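Local atomic coordinates of putative immunoglobulin-blocking virulence protein (Mycoplasma mycoides subsp. capri, PDB entry 7ADK), a protein that probably acts as a virulence factor that interferes with the binding of host antibodies to their antigens, as part of a mycoplasma immunoglobulin-blocking system. Residues A[573-581]-A[625-636]. Numbering follows the deposited sequence.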
loop_
_atom_site.group_PDB
_atom_site.type_symbol
_atom_site.label_atom_id
_atom_site.label_comp_id
_atom_site.label_asym_id
_atom_site.label_seq_id
_atom_site.Cartn_x
_atom_site.Cartn_y
_atom_site.Cartn_z
ATOM N N LEU A 573 -14.405 -29.785 -5.728
ATOM C CA LEU A 573 -15.411 -28.725 -5.671
ATOM C C LEU A 573 -16.607 -29.129 -4.798
ATOM O O LEU A 573 -17.013 -28.387 -3.906
ATOM C CB LEU A 573 -15.799 -28.413 -7.124
ATOM C CG LEU A 573 -16.457 -27.074 -7.406
ATOM C CD1 LEU A 573 -15.475 -25.952 -7.232
ATOM C CD2 LEU A 573 -16.936 -27.009 -8.842
ATOM N N ARG A 574 -17.135 -30.341 -4.986
ATOM C CA ARG A 574 -18.230 -30.893 -4.180
ATOM C C ARG A 574 -17.795 -31.241 -2.756
ATOM O O ARG A 574 -18.638 -31.189 -1.867
ATOM C CB ARG A 574 -18.850 -32.084 -4.930
ATOM C CG ARG A 574 -20.144 -32.610 -4.285
ATOM C CD ARG A 574 -20.829 -33.668 -5.154
ATOM N NE ARG A 574 -22.156 -34.076 -4.651
ATOM C CZ ARG A 574 -22.420 -34.876 -3.634
ATOM N NH1 ARG A 574 -21.490 -35.326 -2.865
ATOM N NH2 ARG A 574 -23.623 -35.259 -3.382
ATOM N N MET A 575 -16.509 -31.511 -2.498
ATOM C CA MET A 575 -15.976 -31.702 -1.143
ATOM C C MET A 575 -16.359 -30.542 -0.232
ATOM O O MET A 575 -16.948 -30.717 0.831
ATOM C CB MET A 575 -14.446 -31.859 -1.165
ATOM C CG MET A 575 -13.989 -32.516 0.136
ATOM S SD MET A 575 -12.224 -32.489 0.476
ATOM C CE MET A 575 -12.077 -30.817 1.098
ATOM N N VAL A 576 -16.102 -29.330 -0.696
ATOM C CA VAL A 576 -16.405 -28.098 0.020
ATOM C C VAL A 576 -17.895 -27.772 -0.030
ATOM O O VAL A 576 -18.525 -27.507 0.988
ATOM C CB VAL A 576 -15.579 -26.968 -0.588
ATOM C CG1 VAL A 576 -15.792 -25.685 0.170
ATOM C CG2 VAL A 576 -14.106 -27.319 -0.582
ATOM N N TYR A 577 -18.478 -27.807 -1.225
ATOM C CA TYR A 577 -19.832 -27.332 -1.443
ATOM C C TYR A 577 -20.913 -28.268 -0.907
ATOM O O TYR A 577 -22.010 -27.771 -0.677
ATOM C CB TYR A 577 -20.007 -26.977 -2.930
ATOM C CG TYR A 577 -19.175 -25.801 -3.467
ATOM C CD1 TYR A 577 -18.571 -24.872 -2.597
ATOM C CD2 TYR A 577 -19.024 -25.608 -4.857
ATOM C CE1 TYR A 577 -17.841 -23.786 -3.090
ATOM C CE2 TYR A 577 -18.278 -24.520 -5.356
ATOM C CZ TYR A 577 -17.683 -23.603 -4.472
ATOM O OH TYR A 577 -16.977 -22.540 -4.934
ATOM N N TYR A 578 -20.665 -29.561 -0.661
ATOM C CA TYR A 578 -21.682 -30.500 -0.137
ATOM C C TYR A 578 -21.165 -31.672 0.710
ATOM O O TYR A 578 -21.772 -31.958 1.732
ATOM C CB TYR A 578 -22.544 -31.076 -1.265
ATOM C CG TYR A 578 -23.356 -30.063 -2.048
ATOM C CD1 TYR A 578 -24.515 -29.502 -1.481
ATOM C CD2 TYR A 578 -22.932 -29.654 -3.321
ATOM C CE1 TYR A 578 -25.240 -28.524 -2.185
ATOM C CE2 TYR A 578 -23.649 -28.674 -4.023
ATOM C CZ TYR A 578 -24.807 -28.112 -3.459
ATOM O OH TYR A 578 -25.476 -27.166 -4.156
ATOM N N ALA A 579 -20.091 -32.364 0.334
ATOM C CA ALA A 579 -19.698 -33.605 1.012
ATOM C C ALA A 579 -19.104 -33.388 2.420
ATOM O O ALA A 579 -19.247 -34.246 3.287
ATOM C CB ALA A 579 -18.736 -34.387 0.123
ATOM N N ARG A 580 -18.459 -32.246 2.676
ATOM C CA ARG A 580 -17.958 -31.821 3.996
ATOM C C ARG A 580 -18.537 -30.467 4.425
ATOM O O ARG A 580 -18.059 -29.842 5.361
ATOM C CB ARG A 580 -16.421 -31.852 4.025
ATOM C CG ARG A 580 -15.853 -33.269 3.941
ATOM C CD ARG A 580 -14.329 -33.313 3.820
ATOM N NE ARG A 580 -13.664 -33.045 5.098
ATOM C CZ ARG A 580 -12.368 -32.914 5.308
ATOM N NH1 ARG A 580 -11.934 -32.702 6.502
ATOM N NH2 ARG A 580 -11.472 -33.008 4.372
ATOM N N ASN A 581 -19.588 -29.979 3.767
ATOM C CA ASN A 581 -20.109 -28.631 3.966
ATOM C C ASN A 581 -20.617 -28.369 5.392
ATOM O O ASN A 581 -20.616 -27.226 5.831
ATOM C CB ASN A 581 -21.207 -28.383 2.928
ATOM C CG ASN A 581 -21.886 -27.034 3.056
ATOM O OD1 ASN A 581 -21.440 -26.025 2.549
ATOM N ND2 ASN A 581 -23.015 -26.974 3.707
ATOM N N PHE A 625 -22.182 -27.395 -9.925
ATOM C CA PHE A 625 -22.383 -26.590 -8.707
ATOM C C PHE A 625 -23.601 -27.037 -7.889
ATOM O O PHE A 625 -24.032 -26.310 -7.001
ATOM C CB PHE A 625 -22.403 -25.082 -9.032
ATOM C CG PHE A 625 -21.101 -24.515 -9.583
ATOM C CD1 PHE A 625 -20.812 -24.658 -10.946
ATOM C CD2 PHE A 625 -20.171 -23.877 -8.747
ATOM C CE1 PHE A 625 -19.618 -24.154 -11.486
ATOM C CE2 PHE A 625 -18.959 -23.403 -9.279
ATOM C CZ PHE A 625 -18.682 -23.536 -10.646
ATOM N N ASP A 626 -24.140 -28.234 -8.135
ATOM C CA ASP A 626 -25.170 -28.867 -7.298
ATOM C C ASP A 626 -24.888 -30.360 -7.003
ATOM O O ASP A 626 -24.033 -30.992 -7.619
ATOM C CB ASP A 626 -26.579 -28.588 -7.833
ATOM C CG ASP A 626 -26.892 -29.045 -9.258
ATOM O OD1 ASP A 626 -26.022 -29.599 -9.945
ATOM O OD2 ASP A 626 -28.034 -28.828 -9.704
ATOM N N ASP A 627 -25.565 -30.921 -6.001
ATOM C CA ASP A 627 -25.215 -32.160 -5.289
ATOM C C ASP A 627 -25.558 -33.494 -5.984
ATOM O O ASP A 627 -25.669 -34.508 -5.302
ATOM C CB ASP A 627 -25.715 -32.134 -3.819
ATOM C CG ASP A 627 -27.170 -31.725 -3.522
ATOM O OD1 ASP A 627 -27.823 -31.061 -4.357
ATOM O OD2 ASP A 627 -27.640 -32.018 -2.400
ATOM N N ASP A 628 -25.717 -33.541 -7.309
ATOM C CA ASP A 628 -26.431 -34.583 -8.083
ATOM C C ASP A 628 -27.942 -34.654 -7.810
ATOM O O ASP A 628 -28.742 -34.734 -8.745
ATOM C CB ASP A 628 -25.816 -35.991 -7.957
ATOM C CG ASP A 628 -24.380 -36.151 -8.441
ATOM O OD1 ASP A 628 -23.921 -35.349 -9.271
ATOM O OD2 ASP A 628 -23.730 -37.140 -8.051
ATOM N N LEU A 629 -28.341 -34.585 -6.544
ATOM C CA LEU A 629 -29.702 -34.294 -6.093
ATOM C C LEU A 629 -30.086 -32.843 -6.477
ATOM O O LEU A 629 -29.259 -32.071 -6.968
ATOM C CB LEU A 629 -29.782 -34.511 -4.566
ATOM C CG LEU A 629 -29.539 -35.935 -4.032
ATOM C CD1 LEU A 629 -28.100 -36.431 -4.135
ATOM C CD2 LEU A 629 -29.902 -35.966 -2.557
ATOM N N ASP A 630 -31.339 -32.445 -6.261
ATOM C CA ASP A 630 -31.819 -31.087 -6.560
ATOM C C ASP A 630 -32.951 -30.602 -5.653
ATOM O O ASP A 630 -32.876 -29.487 -5.148
ATOM C CB ASP A 630 -32.203 -30.939 -8.046
ATOM C CG ASP A 630 -33.014 -32.086 -8.657
ATOM O OD1 ASP A 630 -33.608 -32.907 -7.921
ATOM O OD2 ASP A 630 -33.077 -32.144 -9.905
ATOM N N THR A 631 -33.989 -31.399 -5.417
ATOM C CA THR A 631 -35.168 -30.966 -4.643
ATOM C C THR A 631 -34.868 -30.619 -3.179
ATOM O O THR A 631 -35.615 -29.860 -2.568
ATOM C CB THR A 631 -36.290 -32.016 -4.720
ATOM O OG1 THR A 631 -35.832 -33.306 -4.377
ATOM C CG2 THR A 631 -36.886 -32.099 -6.110
ATOM N N SER A 632 -33.773 -31.113 -2.598
ATOM C CA SER A 632 -33.435 -30.907 -1.184
ATOM C C SER A 632 -32.464 -29.750 -0.888
ATOM O O SER A 632 -32.277 -29.434 0.279
ATOM C CB SER A 632 -32.914 -32.223 -0.605
ATOM O OG SER A 632 -31.821 -32.734 -1.345
ATOM N N ASN A 633 -31.824 -29.111 -1.876
ATOM C CA ASN A 633 -30.731 -28.150 -1.644
ATOM C C ASN A 633 -30.684 -27.014 -2.683
ATOM O O ASN A 633 -31.008 -27.203 -3.850
ATOM C CB ASN A 633 -29.386 -28.913 -1.600
ATOM C CG ASN A 633 -29.004 -29.444 -0.228
ATOM O OD1 ASN A 633 -29.124 -28.759 0.776
ATOM N ND2 ASN A 633 -28.485 -30.633 -0.135
ATOM N N GLU A 634 -30.208 -25.831 -2.280
ATOM C CA GLU A 634 -29.798 -24.743 -3.181
ATOM C C GLU A 634 -28.584 -25.150 -4.046
ATOM O O GLU A 634 -27.653 -25.757 -3.507
ATOM C CB GLU A 634 -29.477 -23.484 -2.344
ATOM C CG GLU A 634 -28.757 -22.367 -3.112
ATOM C CD GLU A 634 -28.467 -21.100 -2.309
ATOM O OE1 GLU A 634 -29.374 -20.575 -1.635
ATOM O OE2 GLU A 634 -27.342 -20.578 -2.395
ATOM N N PRO A 635 -28.526 -24.770 -5.341
ATOM C CA PRO A 635 -27.307 -24.797 -6.156
ATOM C C PRO A 635 -26.371 -23.611 -5.854
ATOM O O PRO A 635 -26.802 -22.464 -5.775
ATOM C CB PRO A 635 -27.810 -24.746 -7.599
ATOM C CG PRO A 635 -29.087 -23.922 -7.505
ATOM C CD PRO A 635 -29.653 -24.303 -6.142
ATOM N N ARG A 636 -25.067 -23.846 -5.728
ATOM C CA ARG A 636 -24.077 -22.790 -5.443
ATOM C C ARG A 636 -23.959 -21.774 -6.583
ATOM O O ARG A 636 -24.089 -22.140 -7.744
ATOM C CB ARG A 636 -22.703 -23.404 -5.124
ATOM C CG ARG A 636 -22.680 -24.509 -4.064
ATOM C CD ARG A 636 -23.529 -24.169 -2.851
ATOM N NE ARG A 636 -23.409 -25.141 -1.761
ATOM C CZ ARG A 636 -23.937 -24.996 -0.564
ATOM N NH1 ARG A 636 -23.750 -25.893 0.336
ATOM N NH2 ARG A 636 -24.674 -23.988 -0.226
#
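Tyr578, near the C-terminal end of helix 567-579, pushes its ring into the curve of the 625-636 loop, where Asp627 and Arg636 cover its opposite faces. On one face, CB of Asp627 makes a CH-pi contact 3.6 Å from the ring centroid, and the carboxylate lies nearly parallel to the ring. Asn633 ND2 donates to Asp627 OD2 within the loop, which probably helps to hold the carboxylate flat against the ring. On the other face, the guanidinium of Arg636 stacks with its plane tilted 21° from the ring, a cation-pi geometry. At the ring edge the hydroxyl reaches the loop backbone, where Tyr578 OH donates to Glu634 O over 2.7 Å, in the carbonyl plane and on a lone pair.

Arg636 also ties the loop to the helix end. A bend at chi2 (-44°) carries its chain past Tyr577, and NE and NH1 then grip Tyr577 O side-on; the NH1 bond, at 2.8 Å, is the shorter. NH1 has a further acceptor in Leu600 O. Nearer the backbone of Arg636, its CG lies 3.8 Å from CG of Tyr577. Tyr577 CE2 lies alongside Phe625 CD2, and the Tyr577 hydroxyl bonds to Pro606 O.

A separate link comes from Arg574, whose extended chain delivers NH2 to Asp627 O in a nearly straight bond (2.9 Å, 171°), the donor standing above the carbonyl plane; its NH1 forms a salt bridge with Asp155.

An arginine–tyrosine cation-pi stack and side-chain bonds to backbone carbonyls thus join helix 567-579 to the long connection between parallel strands 608-610 and 640-643, with Leu573, Tyr577 and Phe625 set against Leu554 and Leu609 of the parallel sheet.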